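Local coordinates for GH59 galactosidase (Clostridium cellulolyticum, PDB 2V4V), which binds xylose as the family 6 carbohydrate-binding module of a larger, probably cellulosomal, enzyme that is thought to degrade plant polysaccharides, at residues A[1-10]-A[40-52]. Numbering follows the deposited sequence.
Sequences QSAYSRIEAE and VYNNVDFGDGVGG. With NA (sodium ion), chain C.
Ser-2 and Asp-45 form a single parallel backbone bridge that ties the N-terminal end of the chain to strand 38-48, along the border between the two sheets. Asp-45 N donates almost straight to Gln-1 O (2.8 Å), Ala-3 N returns a bond to Asp-45 O (2.9 Å), and Gln-1 N donates to Asn-43 O (3.0 Å). The Gln-1 side chain adds a further link, its NE2 reaching Asn-42 O (3.1 Å) with the acceptor close to the amide plane. Next to this bridge the methyl of Ala-3 sits over one face of the Phe-46 ring, 4.0 Å from CB to centroid, and also meets Val-44 CG1. Two tyrosines bond the ends of the contact by their hydroxyls. With CG anti to its carbonyl carbon (chi1 -51°), Tyr-4 sends its ring toward residues 46-50 and donates from OH to Phe-46 O (2.7 Å), which lies at the ring edge. Tyr-41 OH donates to an in-plane lone pair of Ala-9 O (2.7 Å), while CD2 rests on Ile-7 CG2. Flanking Ala-9, Glu-8 and Glu-10 bind sodium with Glu-28, Asn-123 and water. An N-terminal segment bonded to both sheets, as Ala-3 is to Asp-45 and Phe-127, fits the beta-sandwich of family 6 carbohydrate-binding modules.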
ATOM      1  N   GLN A   1      12.345   5.951  -8.293  1.00 16.99           N
ATOM      2  CA  GLN A   1      11.362   5.065  -8.966  1.00 16.95           C
ATOM      3  C   GLN A   1      10.112   5.860  -9.302  1.00 16.20           C
ATOM      4  O   GLN A   1       9.721   6.771  -8.577  1.00 15.51           O
ATOM      5  CB  GLN A   1      11.001   3.857  -8.101  1.00 17.52           C
ATOM      6  CG  GLN A   1      10.388   4.153  -6.719  1.00 17.62           C
ATOM      7  CD  GLN A   1      10.421   2.934  -5.801  1.00 19.47           C
ATOM      8  OE1 GLN A   1      10.059   1.821  -6.223  1.00 19.65           O
ATOM      9  NE2 GLN A   1      10.865   3.133  -4.545  1.00 18.40           N
ATOM     10  N   SER A   2       9.505   5.519 -10.417  1.00 14.18           N
ATOM     11  CA  SER A   2       8.348   6.262 -10.883  1.00 13.35           C
ATOM     12  C   SER A   2       7.116   5.890 -10.063  1.00 11.56           C
ATOM     13  O   SER A   2       6.869   4.696  -9.810  1.00 11.82           O
ATOM     14  CB  SER A   2       8.069   5.891 -12.335  1.00 13.94           C
ATOM     15  OG  SER A   2       6.891   6.539 -12.771  1.00 14.92           O
ATOM     16  N   ALA A   3       6.316   6.893  -9.692  1.00 11.00           N
ATOM     17  CA  ALA A   3       5.022   6.591  -9.031  1.00 10.87           C
ATOM     18  C   ALA A   3       4.092   5.739  -9.912  1.00 11.31           C
ATOM     19  O   ALA A   3       3.197   5.019  -9.394  1.00 10.12           O
ATOM     20  CB  ALA A   3       4.304   7.901  -8.611  1.00 11.50           C
ATOM     21  N   TYR A   4       4.321   5.816 -11.220  1.00 11.77           N
ATOM     22  CA  TYR A   4       3.442   5.218 -12.225  1.00 12.02           C
ATOM     23  C   TYR A   4       3.849   3.800 -12.627  1.00 12.74           C
ATOM     24  O   TYR A   4       3.143   3.164 -13.407  1.00 14.50           O
ATOM     25  CB  TYR A   4       3.292   6.179 -13.439  1.00 11.90           C
ATOM     26  CG  TYR A   4       2.918   7.530 -12.906  1.00 12.65           C
ATOM     27  CD1 TYR A   4       1.638   7.750 -12.378  1.00 13.02           C
ATOM     28  CD2 TYR A   4       3.862   8.548 -12.785  1.00 14.40           C
ATOM     29  CE1 TYR A   4       1.302   8.976 -11.799  1.00 15.13           C
ATOM     30  CE2 TYR A   4       3.526   9.785 -12.200  1.00 15.56           C
ATOM     31  CZ  TYR A   4       2.230   9.993 -11.720  1.00 16.77           C
ATOM     32  OH  TYR A   4       1.808  11.187 -11.134  1.00 17.58           O
ATOM     33  N   SER A   5       4.975   3.330 -12.079  1.00 13.56           N
ATOM     34  CA  SER A   5       5.433   1.975 -12.258  1.00 13.85           C
ATOM     35  C   SER A   5       4.678   1.038 -11.305  1.00 12.76           C
ATOM     36  O   SER A   5       4.028   1.448 -10.340  1.00 12.23           O
ATOM     37  CB  SER A   5       6.956   1.873 -11.978  1.00 15.02           C
ATOM     38  OG  SER A   5       7.299   2.212 -10.628  1.00 18.01           O
ATOM     39  N   ARG A   6       4.777  -0.247 -11.608  1.00 12.05           N
ATOM     40  CA  ARG A   6       4.312  -1.246 -10.681  1.00 11.90           C
ATOM     41  C   ARG A   6       5.368  -1.423  -9.593  1.00 11.57           C
ATOM     42  O   ARG A   6       6.520  -1.828  -9.874  1.00 12.71           O
ATOM     43  CB  ARG A   6       4.089  -2.558 -11.415  1.00 12.95           C
ATOM     44  CG  ARG A   6       3.781  -3.715 -10.508  1.00 13.21           C
ATOM     45  CD  ARG A   6       3.421  -4.828 -11.395  1.00 15.55           C
ATOM     46  NE  ARG A   6       3.445  -6.112 -10.728  1.00 18.32           N
ATOM     47  CZ  ARG A   6       2.604  -7.097 -10.998  1.00 18.48           C
ATOM     48  NH1 ARG A   6       1.643  -6.929 -11.923  1.00 18.38           N
ATOM     49  NH2 ARG A   6       2.730  -8.236 -10.329  1.00 17.05           N
ATOM     50  N   ILE A   7       4.987  -1.106  -8.358  1.00  9.28           N
ATOM     51  CA  ILE A   7       5.932  -1.185  -7.249  1.00  9.49           C
ATOM     52  C   ILE A   7       5.556  -2.411  -6.401  1.00  9.11           C
ATOM     53  O   ILE A   7       4.447  -2.493  -5.853  1.00  8.94           O
ATOM     54  CB  ILE A   7       5.878   0.104  -6.411  1.00  9.61           C
ATOM     55  CG1 ILE A   7       6.239   1.322  -7.287  1.00 10.24           C
ATOM     56  CG2 ILE A   7       6.756   0.008  -5.154  1.00 11.59           C
ATOM     57  CD1 ILE A   7       5.960   2.679  -6.592  1.00 12.00           C
ATOM     58  N   GLU A   8       6.456  -3.392  -6.375  1.00  9.09           N
ATOM     59  CA  GLU A   8       6.146  -4.597  -5.620  1.00  8.91           C
ATOM     60  C   GLU A   8       6.206  -4.264  -4.130  1.00  8.91           C
ATOM     61  O   GLU A   8       7.150  -3.590  -3.669  1.00  9.02           O
ATOM     62  CB  GLU A   8       7.154  -5.676  -5.933  1.00  9.06           C
ATOM     63  CG  GLU A   8       7.006  -6.145  -7.374  1.00  9.38           C
ATOM     64  CD  GLU A   8       5.679  -6.899  -7.655  1.00 11.85           C
ATOM     65  OE1 GLU A   8       5.006  -7.375  -6.730  1.00  9.38           O
ATOM     66  OE2 GLU A   8       5.315  -7.084  -8.857  1.00 17.01           O
ATOM     67  N   ALA A   9       5.245  -4.769  -3.352  1.00  7.92           N
ATOM     68  CA  ALA A   9       5.149  -4.322  -1.970  1.00  7.88           C
ATOM     69  C   ALA A   9       6.427  -4.696  -1.200  1.00  7.52           C
ATOM     70  O   ALA A   9       6.826  -3.974  -0.247  1.00  8.83           O
ATOM     71  CB  ALA A   9       3.928  -4.966  -1.292  1.00  7.90           C
ATOM     72  N   GLU A  10       7.008  -5.851  -1.568  1.00  7.34           N
ATOM     73  CA  GLU A  10       8.185  -6.364  -0.814  1.00  7.49           C
ATOM     74  C   GLU A  10       9.489  -5.599  -1.115  1.00  8.07           C
ATOM     75  O   GLU A  10      10.555  -5.882  -0.505  1.00  8.70           O
ATOM     76  CB  GLU A  10       8.433  -7.856  -1.099  1.00  6.95           C
ATOM     77  CG  GLU A  10       8.900  -8.158  -2.500  1.00 10.09           C
ATOM     78  CD  GLU A  10       7.813  -8.256  -3.547  1.00 11.98           C
ATOM     79  OE1 GLU A  10       6.622  -7.936  -3.276  1.00  9.03           O
ATOM     80  OE2 GLU A  10       8.190  -8.715  -4.670  1.00 14.43           O
ATOM     81  N   VAL A  40       7.624   1.555   3.620  1.00  8.55           N
ATOM     82  CA  VAL A  40       8.142   2.827   3.078  1.00  9.27           C
ATOM     83  C   VAL A  40       8.852   2.559   1.734  1.00  9.40           C
ATOM     84  O   VAL A  40       9.622   1.595   1.638  1.00  9.61           O
ATOM     85  CB  VAL A  40       9.211   3.449   4.011  1.00 11.15           C
ATOM     86  CG1 VAL A  40       9.529   4.906   3.510  1.00 10.94           C
ATOM     87  CG2 VAL A  40       8.825   3.371   5.491  1.00 12.91           C
ATOM     88  N   TYR A  41       8.606   3.406   0.733  1.00  6.87           N
ATOM     89  CA  TYR A  41       9.229   3.300  -0.562  1.00  8.75           C
ATOM     90  C   TYR A  41       9.929   4.645  -0.876  1.00  9.65           C
ATOM     91  O   TYR A  41       9.282   5.593  -1.051  1.00  9.45           O
ATOM     92  CB  TYR A  41       8.145   2.918  -1.626  1.00  8.47           C
ATOM     93  CG  TYR A  41       7.382   1.696  -1.170  1.00  7.32           C
ATOM     94  CD1 TYR A  41       6.337   1.796  -0.287  1.00  5.96           C
ATOM     95  CD2 TYR A  41       7.786   0.449  -1.539  1.00  7.13           C
ATOM     96  CE1 TYR A  41       5.718   0.691   0.193  1.00  8.39           C
ATOM     97  CE2 TYR A  41       7.152  -0.657  -1.104  1.00  7.77           C
ATOM     98  CZ  TYR A  41       6.144  -0.559  -0.198  1.00  8.55           C
ATOM     99  OH  TYR A  41       5.533  -1.689   0.277  1.00  8.02           O
ATOM    100  N   ASN A  42      11.271   4.645  -0.862  1.00  9.44           N
ATOM    101  CA  ASN A  42      11.989   5.904  -0.964  1.00 10.55           C
ATOM    102  C   ASN A  42      12.017   6.452  -2.382  1.00 11.33           C
ATOM    103  O   ASN A  42      12.054   5.705  -3.373  1.00 11.04           O
ATOM    104  CB  ASN A  42      13.439   5.757  -0.490  1.00 10.57           C
ATOM    105  CG  ASN A  42      13.552   5.529   1.014  1.00 11.67           C
ATOM    106  OD1 ASN A  42      12.569   5.538   1.742  1.00 13.55           O
ATOM    107  ND2 ASN A  42      14.783   5.300   1.480  1.00 14.86           N
ATOM    108  N   ASN A  43      12.100   7.782  -2.453  1.00 11.86           N
ATOM    109  CA  ASN A  43      12.421   8.454  -3.713  1.00 12.98           C
ATOM    110  C   ASN A  43      11.472   8.085  -4.837  1.00 11.69           C
ATOM    111  O   ASN A  43      11.903   7.696  -5.949  1.00 12.53           O
ATOM    112  CB  ASN A  43      13.841   8.102  -4.143  1.00 13.79           C
ATOM    113  CG  ASN A  43      14.866   8.474  -3.106  1.00 17.77           C
ATOM    114  OD1 ASN A  43      14.668   9.434  -2.355  1.00 21.41           O
ATOM    115  ND2 ASN A  43      15.967   7.695  -3.032  1.00 22.53           N
ATOM    116  N   VAL A  44      10.186   8.168  -4.543  1.00 10.07           N
ATOM    117  CA  VAL A  44       9.177   7.960  -5.571  1.00  9.44           C
ATOM    118  C   VAL A  44       8.915   9.303  -6.283  1.00  9.48           C
ATOM    119  O   VAL A  44       8.675  10.326  -5.629  1.00  9.60           O
ATOM    120  CB  VAL A  44       7.864   7.437  -4.974  1.00 10.21           C
ATOM    121  CG1 VAL A  44       6.820   7.310  -6.041  1.00 10.37           C
ATOM    122  CG2 VAL A  44       8.066   6.063  -4.268  1.00  9.43           C
ATOM    123  N   ASP A  45       8.974   9.264  -7.611  1.00  9.91           N
ATOM    124  CA  ASP A  45       8.811  10.486  -8.409  1.00 10.00           C
ATOM    125  C   ASP A  45       7.384  10.549  -8.932  1.00  9.32           C
ATOM    126  O   ASP A  45       6.973   9.721  -9.732  1.00  9.60           O
ATOM    127  CB  ASP A  45       9.807  10.475  -9.577  1.00 10.39           C
ATOM    128  CG  ASP A  45       9.835  11.782 -10.367  1.00 14.16           C
ATOM    129  OD1 ASP A  45       9.054  12.728 -10.076  1.00 13.89           O
ATOM    130  OD2 ASP A  45      10.683  11.840 -11.286  1.00 17.21           O
ATOM    131  N   PHE A  46       6.627  11.535  -8.433  1.00 10.08           N
ATOM    132  CA  PHE A  46       5.266  11.753  -8.857  1.00 10.02           C
ATOM    133  C   PHE A  46       5.120  12.620 -10.091  1.00 11.12           C
ATOM    134  O   PHE A  46       4.010  12.746 -10.622  1.00 11.01           O
ATOM    135  CB  PHE A  46       4.478  12.440  -7.728  1.00  9.58           C
ATOM    136  CG  PHE A  46       4.158  11.505  -6.611  1.00  7.79           C
ATOM    137  CD1 PHE A  46       2.984  10.743  -6.652  1.00  9.41           C
ATOM    138  CD2 PHE A  46       5.117  11.276  -5.588  1.00  9.46           C
ATOM    139  CE1 PHE A  46       2.707   9.818  -5.617  1.00  9.82           C
ATOM    140  CE2 PHE A  46       4.867  10.388  -4.566  1.00  7.46           C
ATOM    141  CZ  PHE A  46       3.658   9.651  -4.568  1.00  7.73           C
ATOM    142  N   GLY A  47       6.217  13.234 -10.534  1.00 12.02           N
ATOM    143  CA  GLY A  47       6.147  14.237 -11.617  1.00 15.45           C
ATOM    144  C   GLY A  47       5.052  15.251 -11.315  1.00 16.65           C
ATOM    145  O   GLY A  47       4.905  15.727 -10.169  1.00 16.97           O
ATOM    146  N   ASP A  48       4.231  15.530 -12.320  1.00 19.10           N
ATOM    147  CA  ASP A  48       3.074  16.411 -12.156  1.00 21.27           C
ATOM    148  C   ASP A  48       1.929  15.768 -12.918  1.00 21.94           C
ATOM    149  O   ASP A  48       1.919  15.788 -14.164  1.00 24.68           O
ATOM    150  CB  ASP A  48       3.410  17.817 -12.695  1.00 21.70           C
ATOM    151  CG  ASP A  48       2.182  18.643 -13.059  1.00 25.71           C
ATOM    152  OD1 ASP A  48       2.154  19.125 -14.231  1.00 28.92           O
ATOM    153  OD2 ASP A  48       1.281  18.823 -12.199  1.00 25.81           O
ATOM    154  N   GLY A  49       0.984  15.167 -12.205  1.00 21.64           N
ATOM    155  CA  GLY A  49      -0.134  14.494 -12.899  1.00 19.75           C
ATOM    156  C   GLY A  49      -0.918  13.466 -12.102  1.00 18.44           C
ATOM    157  O   GLY A  49      -1.905  12.943 -12.630  1.00 18.16           O
ATOM    158  N   VAL A  50      -0.508  13.182 -10.846  1.00 16.66           N
ATOM    159  CA  VAL A  50      -1.108  12.048 -10.085  1.00 15.55           C
ATOM    160  C   VAL A  50      -2.598  12.264  -9.811  1.00 15.01           C
ATOM    161  O   VAL A  50      -3.004  13.380  -9.458  1.00 15.96           O
ATOM    162  CB  VAL A  50      -0.372  11.754  -8.736  1.00 15.67           C
ATOM    163  CG1 VAL A  50      -0.683  12.834  -7.651  1.00 17.09           C
ATOM    164  CG2 VAL A  50      -0.741  10.343  -8.234  1.00 14.88           C
ATOM    165  N   GLY A  51      -3.409  11.218  -9.998  1.00 13.55           N
ATOM    166  CA  GLY A  51      -4.827  11.302  -9.668  1.00 12.24           C
ATOM    167  C   GLY A  51      -5.388  10.112  -8.867  1.00 11.07           C
ATOM    168  O   GLY A  51      -6.452  10.193  -8.282  1.00 10.71           O
ATOM    169  N   GLY A  52      -4.641   9.007  -8.830  1.00 10.87           N
ATOM    170  CA  GLY A  52      -5.198   7.795  -8.239  1.00 10.58           C
ATOM    171  C   GLY A  52      -4.160   6.804  -7.760  1.00 10.77           C
ATOM    172  O   GLY A  52      -2.981   6.949  -8.028  1.00 10.53           O
TER
HETATM  173 NA    NA C3052       4.588  -8.602  -4.678  1.00  8.04          NA
HETATM  174  O   HOH W   1       6.254  -9.959  -5.909  1.00 11.79           O